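Local coordinates for protein hydroxylase (Rhodococcus sp., PDB 2OR0) that is a putative flavin-dependent hydroxylase of the acyl-CoA dehydrogenase family, probably using reduced flavin and molecular oxygen to insert one oxygen atom into its substrate, at residues G55-S60 / G96-I101; R79-T84 / V102-W107; T84-A89 / V310-T315. All blocks are in the same frame, centred on the assembly; numbering follows the deposited sequence.

Interaction 1: residues G55-S60 / G96-I101; sequences GLLRDS and GWVTGI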
loop_
_atom_site.group_PDB
_atom_site.type_symbol
_atom_site.label_atom_id
_atom_site.label_comp_id
_atom_site.label_asym_id
_atom_site.label_seq_id
_atom_site.Cartn_x
_atom_site.Cartn_y
_atom_site.Cartn_z
ATOM N N GLY A 55 10.066 12.627 7.938
ATOM C CA GLY A 55 11.450 13.002 7.589
ATOM C C GLY A 55 12.381 11.813 7.429
ATOM O O GLY A 55 13.173 11.760 6.481
ATOM N N LEU A 56 12.267 10.868 8.362
ATOM C CA LEU A 56 12.984 9.600 8.309
ATOM C C LEU A 56 12.694 8.803 7.038
ATOM O O LEU A 56 13.609 8.261 6.426
ATOM C CB LEU A 56 12.665 8.767 9.557
ATOM C CG LEU A 56 13.262 9.382 10.833
ATOM C CD1 LEU A 56 12.794 8.651 12.061
ATOM C CD2 LEU A 56 14.766 9.404 10.769
ATOM N N LEU A 57 11.431 8.742 6.629
ATOM C CA LEU A 57 11.085 8.082 5.370
ATOM C C LEU A 57 11.539 8.858 4.144
ATOM O O LEU A 57 12.013 8.257 3.178
ATOM C CB LEU A 57 9.567 7.842 5.246
ATOM C CG LEU A 57 8.873 6.996 6.306
ATOM C CD1 LEU A 57 7.366 7.082 6.077
ATOM C CD2 LEU A 57 9.375 5.537 6.273
ATOM N N ARG A 58 11.348 10.179 4.161
ATOM C CA ARG A 58 11.694 11.005 3.011
ATOM C C ARG A 58 13.195 10.928 2.743
ATOM O O ARG A 58 13.604 10.685 1.621
ATOM C CB ARG A 58 11.275 12.467 3.213
ATOM C CG ARG A 58 11.181 13.273 1.902
ATOM C CD ARG A 58 10.697 14.691 2.171
ATOM N NE ARG A 58 9.414 14.712 2.890
ATOM C CZ ARG A 58 8.221 14.899 2.321
ATOM N NH1 ARG A 58 8.107 15.109 1.018
ATOM N NH2 ARG A 58 7.127 14.900 3.064
ATOM N N ASP A 59 13.990 11.120 3.792
ATOM C CA ASP A 59 15.454 11.098 3.705
ATOM C C ASP A 59 16.045 9.739 3.343
ATOM O O ASP A 59 17.145 9.673 2.791
ATOM C CB ASP A 59 16.075 11.545 5.033
ATOM C CG ASP A 59 15.750 12.992 5.376
ATOM O OD1 ASP A 59 15.327 13.758 4.476
ATOM O OD2 ASP A 59 15.926 13.363 6.556
ATOM N N SER A 60 15.346 8.656 3.680
ATOM C CA SER A 60 15.843 7.297 3.405
ATOM C C SER A 60 15.753 6.965 1.929
ATOM O O SER A 60 16.362 5.989 1.472
ATOM C CB SER A 60 15.020 6.268 4.181
ATOM O OG SER A 60 13.786 5.999 3.497
ATOM N N GLY A 96 5.175 2.038 7.558
ATOM C CA GLY A 96 5.214 0.975 6.573
ATOM C C GLY A 96 4.078 1.118 5.586
ATOM O O GLY A 96 4.259 0.945 4.379
ATOM N N TRP A 97 2.892 1.407 6.123
ATOM C CA TRP A 97 1.688 1.582 5.325
ATOM C C TRP A 97 1.829 2.779 4.383
ATOM O O TRP A 97 1.457 2.700 3.197
ATOM C CB TRP A 97 0.477 1.773 6.243
ATOM C CG TRP A 97 -0.819 1.940 5.487
ATOM C CD1 TRP A 97 -1.389 3.124 5.098
ATOM C CD2 TRP A 97 -1.687 0.898 5.006
ATOM N NE1 TRP A 97 -2.575 2.878 4.428
ATOM C CE2 TRP A 97 -2.778 1.528 4.350
ATOM C CE3 TRP A 97 -1.665 -0.502 5.084
ATOM C CZ2 TRP A 97 -3.832 0.803 3.758
ATOM C CZ3 TRP A 97 -2.722 -1.228 4.499
ATOM C CH2 TRP A 97 -3.785 -0.572 3.850
ATOM N N VAL A 98 2.359 3.880 4.903
ATOM C CA VAL A 98 2.486 5.107 4.099
ATOM C C VAL A 98 3.495 4.885 2.940
ATOM O O VAL A 98 3.257 5.289 1.787
ATOM C CB VAL A 98 2.843 6.325 4.985
ATOM C CG1 VAL A 98 3.393 7.474 4.142
ATOM C CG2 VAL A 98 1.615 6.776 5.799
ATOM N N THR A 99 4.568 4.163 3.241
ATOM C CA THR A 99 5.579 3.777 2.224
ATOM C C THR A 99 4.996 2.940 1.101
ATOM O O THR A 99 5.257 3.206 -0.073
ATOM C CB THR A 99 6.752 3.030 2.854
ATOM O OG1 THR A 99 7.288 3.812 3.917
ATOM C CG2 THR A 99 7.842 2.791 1.823
ATOM N N GLY A 100 4.196 1.938 1.457
ATOM C CA GLY A 100 3.504 1.129 0.473
ATOM C C GLY A 100 2.409 1.771 -0.360
ATOM O O GLY A 100 2.065 1.237 -1.409
ATOM N N ILE A 101 1.842 2.889 0.106
ATOM C CA ILE A 101 0.768 3.605 -0.602
ATOM C C ILE A 101 1.345 4.798 -1.362
ATOM O O ILE A 101 1.198 4.897 -2.568
ATOM C CB ILE A 101 -0.335 4.157 0.397
ATOM C CG1 ILE A 101 -1.021 3.028 1.155
ATOM C CG2 ILE A 101 -1.379 5.016 -0.334
ATOM C CD1 ILE A 101 -2.404 2.627 0.606
#
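Thr-99 OG1 lies against both end methyls of Leu-57 and also hydrogen-bonds Ser-95 O, one turn back on its own helix. The contact packs helix 51-60 on helix 93-102 in the N-terminal helical domain of the acyl-CoA dehydrogenase fold. Leu-57 CD2 is 3.6 Å from Thr-99 OG1, and Leu-57 CD1 is 3.9 Å from that oxygen. These are van der Waals contacts, since methyl groups offer the oxygen no polar partner; the hydroxyl is served by Ser-95 O instead. The Thr-99 torsion explains this: OG1 sits beside the backbone N (chi1 -54°), where it can reach the carbonyl of Ser-95. The two side chains cross obliquely. Leu-57 CD1 also reaches Val-98 CG1, more loosely, at 4.4 Å.

The backbones come close, with Leu-57 CA 7.7 Å from Thr-99 CA. Val-88 of helix 78-91 touches both Leu-57 and Thr-99, so a third helix backs the junction. Trp-97, on another side of helix 93-102, packs on Ile-258 and Ala-261 of helix 250-277.

Further along helix 51-60, Ser-60 OG donates to Leu-57 O at 2.9 Å and is also hydrogen-bonded to Ala-62 N. The hydroxyl meets the Leu-57 carbonyl at a C=O...O angle of 122°, tilted 32° from the carbonyl plane.

Interaction 2: residues R79-T84 / V102-W107; sequences REFAET and VGVHPW
Phe-81 and Val-104 carry this contact, which sets helix 78-91 against the type I beta turn from Val-102 to His-105. The turn links helix 93-102 to helix 105-109 in the N-terminal helical domain of the acyl-CoA dehydrogenase fold.

The contact between the two segments is apolar. Phe-81 CG stands anti to the backbone N (chi1 173°), which sends the ring out toward the turn. The far end of the ring does the touching. Phe-81 CZ is 3.7 Å from Val-104 CG2, and Phe-81 CE2 is 3.9 Å from that methyl. The two side chains cross at about a right angle. Next to them, Phe-81 CE1 comes within 4.1 Å of Gly-103 O. Gly-103 has no side chain, so the ring settles close to its backbone. Leu-65, Leu-66 and Leu-256 also touch the ring, which is buried.

The polar bonds lie within each segment or lead to other parts of the chain. In the turn, His-105 N donates to Val-102 O at 3.2 Å, and His-105 ND1 bonds Met-129 O. On the helix, Arg-79 NH2 forms a salt bridge with Glu-83 OE2 at 2.8 Å. The carboxylate oxygen lies close to the guanidinium plane, at its edge. Asp-317 pairs with NH1 of the same arginine, tying it to helix 292-324.

Glu-80 O takes two donors from one residue. Thr-84 OG1 donates to it at 2.6 Å, tilted 30° from the carbonyl plane, while Thr-84 N approaches from the opposite face.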
loop_
_atom_site.group_PDB
_atom_site.type_symbol
_atom_site.label_atom_id
_atom_site.label_comp_id
_atom_site.label_asym_id
_atom_site.label_seq_id
_atom_site.Cartn_x
_atom_site.Cartn_y
_atom_site.Cartn_z
ATOM N N ARG A 79 10.431 -6.884 -6.179
ATOM C CA ARG A 79 10.801 -7.647 -4.982
ATOM C C ARG A 79 11.436 -6.734 -3.970
ATOM O O ARG A 79 11.094 -6.796 -2.794
ATOM C CB ARG A 79 11.739 -8.823 -5.293
ATOM C CG ARG A 79 12.498 -9.370 -4.067
ATOM C CD ARG A 79 13.344 -10.618 -4.408
ATOM N NE ARG A 79 12.524 -11.803 -4.686
ATOM C CZ ARG A 79 12.053 -12.636 -3.756
ATOM N NH1 ARG A 79 11.339 -13.694 -4.110
ATOM N NH2 ARG A 79 12.289 -12.412 -2.465
ATOM N N GLU A 80 12.369 -5.890 -4.415
ATOM C CA GLU A 80 13.021 -4.948 -3.508
ATOM C C GLU A 80 12.040 -3.944 -2.884
ATOM O O GLU A 80 12.158 -3.596 -1.698
ATOM C CB GLU A 80 14.149 -4.163 -4.206
ATOM C CG GLU A 80 14.832 -3.208 -3.208
ATOM C CD GLU A 80 16.121 -2.580 -3.724
ATOM O OE1 GLU A 80 16.556 -2.906 -4.849
ATOM O OE2 GLU A 80 16.695 -1.767 -2.986
ATOM N N PHE A 81 11.116 -3.440 -3.688
ATOM C CA PHE A 81 10.083 -2.559 -3.157
ATOM C C PHE A 81 9.307 -3.308 -2.042
ATOM O O PHE A 81 9.193 -2.820 -0.929
ATOM C CB PHE A 81 9.109 -2.138 -4.270
ATOM C CG PHE A 81 7.894 -1.346 -3.763
ATOM C CD1 PHE A 81 8.054 -0.074 -3.234
ATOM C CD2 PHE A 81 6.618 -1.883 -3.827
ATOM C CE1 PHE A 81 6.964 0.659 -2.785
ATOM C CE2 PHE A 81 5.506 -1.150 -3.403
ATOM C CZ PHE A 81 5.683 0.124 -2.878
ATOM N N ALA A 82 8.808 -4.498 -2.353
ATOM C CA ALA A 82 7.990 -5.251 -1.419
ATOM C C ALA A 82 8.746 -5.502 -0.112
ATOM O O ALA A 82 8.213 -5.257 0.968
ATOM C CB ALA A 82 7.522 -6.541 -2.044
ATOM N N GLU A 83 10.004 -5.935 -0.210
ATOM C CA GLU A 83 10.790 -6.245 0.976
ATOM C C GLU A 83 11.101 -5.020 1.816
ATOM O O GLU A 83 11.174 -5.115 3.060
ATOM C CB GLU A 83 12.097 -6.979 0.597
ATOM C CG GLU A 83 11.863 -8.424 0.098
ATOM C CD GLU A 83 13.121 -9.103 -0.509
ATOM O OE1 GLU A 83 14.153 -8.438 -0.759
ATOM O OE2 GLU A 83 13.047 -10.324 -0.774
ATOM N N THR A 84 11.316 -3.880 1.151
ATOM C CA THR A 84 11.593 -2.641 1.869
ATOM C C THR A 84 10.357 -2.181 2.674
ATOM O O THR A 84 10.479 -1.808 3.837
ATOM C CB THR A 84 12.072 -1.507 0.921
ATOM O OG1 THR A 84 13.122 -2.009 0.068
ATOM C CG2 THR A 84 12.585 -0.330 1.751
ATOM N N VAL A 102 1.956 5.718 -0.630
ATOM C CA VAL A 102 2.557 6.910 -1.205
ATOM C C VAL A 102 3.682 6.466 -2.174
ATOM O O VAL A 102 3.838 7.050 -3.246
ATOM C CB VAL A 102 3.067 7.875 -0.112
ATOM C CG1 VAL A 102 3.721 9.114 -0.707
ATOM C CG2 VAL A 102 1.915 8.326 0.799
ATOM N N GLY A 103 4.387 5.377 -1.814
ATOM C CA GLY A 103 5.425 4.776 -2.650
ATOM C C GLY A 103 5.023 4.198 -3.989
ATOM O O GLY A 103 5.876 4.012 -4.862
ATOM N N VAL A 104 3.744 3.892 -4.168
ATOM C CA VAL A 104 3.268 3.383 -5.436
ATOM C C VAL A 104 2.906 4.495 -6.446
ATOM O O VAL A 104 2.870 4.268 -7.672
ATOM C CB VAL A 104 2.080 2.406 -5.203
ATOM C CG1 VAL A 104 1.242 2.231 -6.450
ATOM C CG2 VAL A 104 2.633 1.049 -4.773
ATOM N N HIS A 105 2.614 5.688 -5.930
ATOM C CA HIS A 105 2.178 6.794 -6.790
ATOM C C HIS A 105 3.224 7.199 -7.865
ATOM O O HIS A 105 2.821 7.451 -9.006
ATOM C CB HIS A 105 1.683 7.983 -5.959
ATOM C CG HIS A 105 0.538 7.640 -5.048
ATOM N ND1 HIS A 105 0.443 8.112 -3.760
ATOM C CD2 HIS A 105 -0.536 6.834 -5.228
ATOM C CE1 HIS A 105 -0.648 7.631 -3.190
ATOM N NE2 HIS A 105 -1.257 6.847 -4.059
ATOM N N PRO A 106 4.541 7.232 -7.512
ATOM C CA PRO A 106 5.583 7.504 -8.507
ATOM C C PRO A 106 5.605 6.464 -9.611
ATOM O O PRO A 106 5.976 6.773 -10.744
ATOM C CB PRO A 106 6.877 7.411 -7.699
ATOM C CG PRO A 106 6.474 7.759 -6.310
ATOM C CD PRO A 106 5.147 7.062 -6.173
ATOM N N TRP A 107 5.201 5.237 -9.294
ATOM C CA TRP A 107 5.172 4.193 -10.294
ATOM C C TRP A 107 4.146 4.526 -11.391
ATOM O O TRP A 107 4.446 4.426 -12.591
ATOM C CB TRP A 107 4.933 2.815 -9.647
ATOM C CG TRP A 107 4.904 1.723 -10.653
ATOM C CD1 TRP A 107 5.982 1.022 -11.155
ATOM C CD2 TRP A 107 3.740 1.189 -11.292
ATOM N NE1 TRP A 107 5.540 0.104 -12.076
ATOM C CE2 TRP A 107 4.178 0.191 -12.188
ATOM C CE3 TRP A 107 2.361 1.468 -11.202
ATOM C CZ2 TRP A 107 3.290 -0.537 -12.987
ATOM C CZ3 TRP A 107 1.487 0.749 -11.987
ATOM C CH2 TRP A 107 1.945 -0.250 -12.865
#

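Interaction 3: residues T84-A89 / V310-T315; sequences TVMGVA and VSLIET
A helix-helix junction between the N-terminal and C-terminal helical parts of the acyl-CoA dehydrogenase fold is bridged here by one long side chain. Met-86, a selenomethionine, extends from helix 78-91 toward helix 292-324. Its terminal methyl makes the closest contacts. Met-86 CE lies 3.8 Å from Ile-313 CD1 and 3.9 Å from Leu-312 CD2. It is also 3.9 Å from Ile-313 CG1, so the end of the isoleucine is met along its last bond.

Met-86 and Ile-313 reach toward each other tip to tip. Both chains are stretched out. Met-86 is extended beyond CG (chi2 176°, chi3 -169°), which carries CE across most of the gap. Leu-312 offers a single branch, CD2, to the same methyl. CE therefore rests against the side chains of two consecutive residues.

The backbones stay well apart, with Met-86 CA and Ile-313 CA 10.9 Å from each other. The contact is purely apolar, and all three side chains are buried.

Other helices complete the surroundings. Ile-313 also packs on Ala-82 and Glu-83 of helix 78-91. Leu-312 rests on Leu-256 and Ile-263 of helix 250-277 and on Gln-341 of helix 331-356. Val-85 packs on Thr-99 of helix 93-102 and on Ala-260 and Ala-261 of helix 250-277, and Val-88 reaches Ser-95. Helix 78-91 thus lies between helix 93-102 and helix 292-324.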
loop_
_atom_site.group_PDB
_atom_site.type_symbol
_atom_site.label_atom_id
_atom_site.label_comp_id
_atom_site.label_asym_id
_atom_site.label_seq_id
_atom_site.Cartn_x
_atom_site.Cartn_y
_atom_site.Cartn_z
ATOM N N THR A 84 11.316 -3.880 1.151
ATOM C CA THR A 84 11.593 -2.641 1.869
ATOM C C THR A 84 10.357 -2.181 2.674
ATOM O O THR A 84 10.479 -1.808 3.837
ATOM C CB THR A 84 12.072 -1.507 0.921
ATOM O OG1 THR A 84 13.122 -2.009 0.068
ATOM C CG2 THR A 84 12.585 -0.330 1.751
ATOM N N VAL A 85 9.191 -2.194 2.040
ATOM C CA VAL A 85 7.923 -1.893 2.715
ATOM C C VAL A 85 7.741 -2.810 3.947
ATOM O O VAL A 85 7.502 -2.326 5.063
ATOM C CB VAL A 85 6.748 -2.053 1.750
ATOM C CG1 VAL A 85 5.400 -1.954 2.490
ATOM C CG2 VAL A 85 6.819 -0.999 0.630
HETATM N N MSE A 86 7.886 -4.123 3.738
HETATM C CA MSE A 86 7.793 -5.066 4.840
HETATM C C MSE A 86 8.771 -4.716 5.934
HETATM O O MSE A 86 8.443 -4.822 7.093
HETATM C CB MSE A 86 8.031 -6.494 4.371
HETATM C CG MSE A 86 6.960 -7.049 3.517
HETATM SE SE MSE A 86 7.458 -8.840 2.865
HETATM C CE MSE A 86 6.106 -9.150 1.536
ATOM N N GLY A 87 9.978 -4.286 5.568
ATOM C CA GLY A 87 10.974 -3.922 6.558
ATOM C C GLY A 87 10.587 -2.688 7.351
ATOM O O GLY A 87 10.751 -2.649 8.563
ATOM N N VAL A 88 10.072 -1.669 6.665
ATOM C CA VAL A 88 9.604 -0.432 7.341
ATOM C C VAL A 88 8.392 -0.759 8.230
ATOM O O VAL A 88 8.332 -0.331 9.404
ATOM C CB VAL A 88 9.200 0.680 6.331
ATOM C CG1 VAL A 88 8.731 1.902 7.077
ATOM C CG2 VAL A 88 10.359 1.076 5.444
ATOM N N ALA A 89 7.445 -1.520 7.659
ATOM C CA ALA A 89 6.196 -1.926 8.345
ATOM C C ALA A 89 6.449 -2.678 9.645
ATOM O O ALA A 89 5.702 -2.485 10.622
ATOM C CB ALA A 89 5.298 -2.728 7.426
ATOM N N VAL A 310 6.415 -14.891 0.952
ATOM C CA VAL A 310 7.020 -15.534 -0.224
ATOM C C VAL A 310 6.055 -15.589 -1.383
ATOM O O VAL A 310 6.453 -15.332 -2.519
ATOM C CB VAL A 310 7.638 -16.957 0.063
ATOM C CG1 VAL A 310 8.618 -16.898 1.262
ATOM C CG2 VAL A 310 6.575 -17.969 0.315
ATOM N N SER A 311 4.789 -15.891 -1.088
ATOM C CA SER A 311 3.750 -15.956 -2.112
ATOM C C SER A 311 3.532 -14.655 -2.851
ATOM O O SER A 311 3.426 -14.645 -4.067
ATOM C CB SER A 311 2.426 -16.375 -1.489
ATOM O OG SER A 311 2.529 -17.731 -1.169
ATOM N N LEU A 312 3.403 -13.577 -2.098
ATOM C CA LEU A 312 3.166 -12.244 -2.664
ATOM C C LEU A 312 4.311 -11.840 -3.608
ATOM O O LEU A 312 4.101 -11.333 -4.728
ATOM C CB LEU A 312 3.047 -11.195 -1.530
ATOM C CG LEU A 312 2.778 -9.748 -1.997
ATOM C CD1 LEU A 312 1.401 -9.514 -2.621
ATOM C CD2 LEU A 312 3.015 -8.747 -0.874
ATOM N N ILE A 313 5.520 -12.044 -3.114
ATOM C CA ILE A 313 6.722 -11.658 -3.832
ATOM C C ILE A 313 6.962 -12.536 -5.073
ATOM O O ILE A 313 7.413 -12.035 -6.106
ATOM C CB ILE A 313 7.924 -11.604 -2.874
ATOM C CG1 ILE A 313 7.638 -10.633 -1.724
ATOM C CG2 ILE A 313 9.220 -11.122 -3.597
ATOM C CD1 ILE A 313 8.870 -10.419 -0.776
ATOM N N GLU A 314 6.615 -13.825 -4.990
ATOM C CA GLU A 314 6.785 -14.751 -6.124
ATOM C C GLU A 314 5.989 -14.306 -7.367
ATOM O O GLU A 314 6.505 -14.347 -8.504
ATOM C CB GLU A 314 6.450 -16.193 -5.708
ATOM C CG GLU A 314 6.786 -17.297 -6.741
ATOM C CD GLU A 314 5.770 -17.428 -7.893
ATOM O OE1 GLU A 314 4.524 -17.243 -7.706
ATOM O OE2 GLU A 314 6.223 -17.746 -9.022
ATOM N N THR A 315 4.739 -13.863 -7.160
ATOM C CA THR A 315 3.955 -13.310 -8.260
ATOM C C THR A 315 4.697 -12.193 -9.020
ATOM O O THR A 315 4.749 -12.209 -10.257
ATOM C CB THR A 315 2.605 -12.751 -7.784
ATOM O OG1 THR A 315 1.866 -13.793 -7.116
ATOM C CG2 THR A 315 1.807 -12.232 -8.993
#

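From the N terminus, helix 51-60 comes first, and interaction 1 closes a loop of 35 residues from it to helix 93-102. Helix 78-91 lies inside that loop. Interaction 2 starts there and ends just after 96-101, so interactions 1 and 2 cross. Interaction 3 leaves the same helix, shares Thr-84 with interaction 2, and spans 220 residues to helix 292-324. It crosses both others, and its loop contains the whole beta sheet. The segments also touch one another: Phe-81 CZ packs on Gly-100 O, Val-85 CG1 on Gly-96 O, and Glu-83 CG on Ile-313 CD1. Together they join the N-terminal helices to each other and to the C-terminal helices.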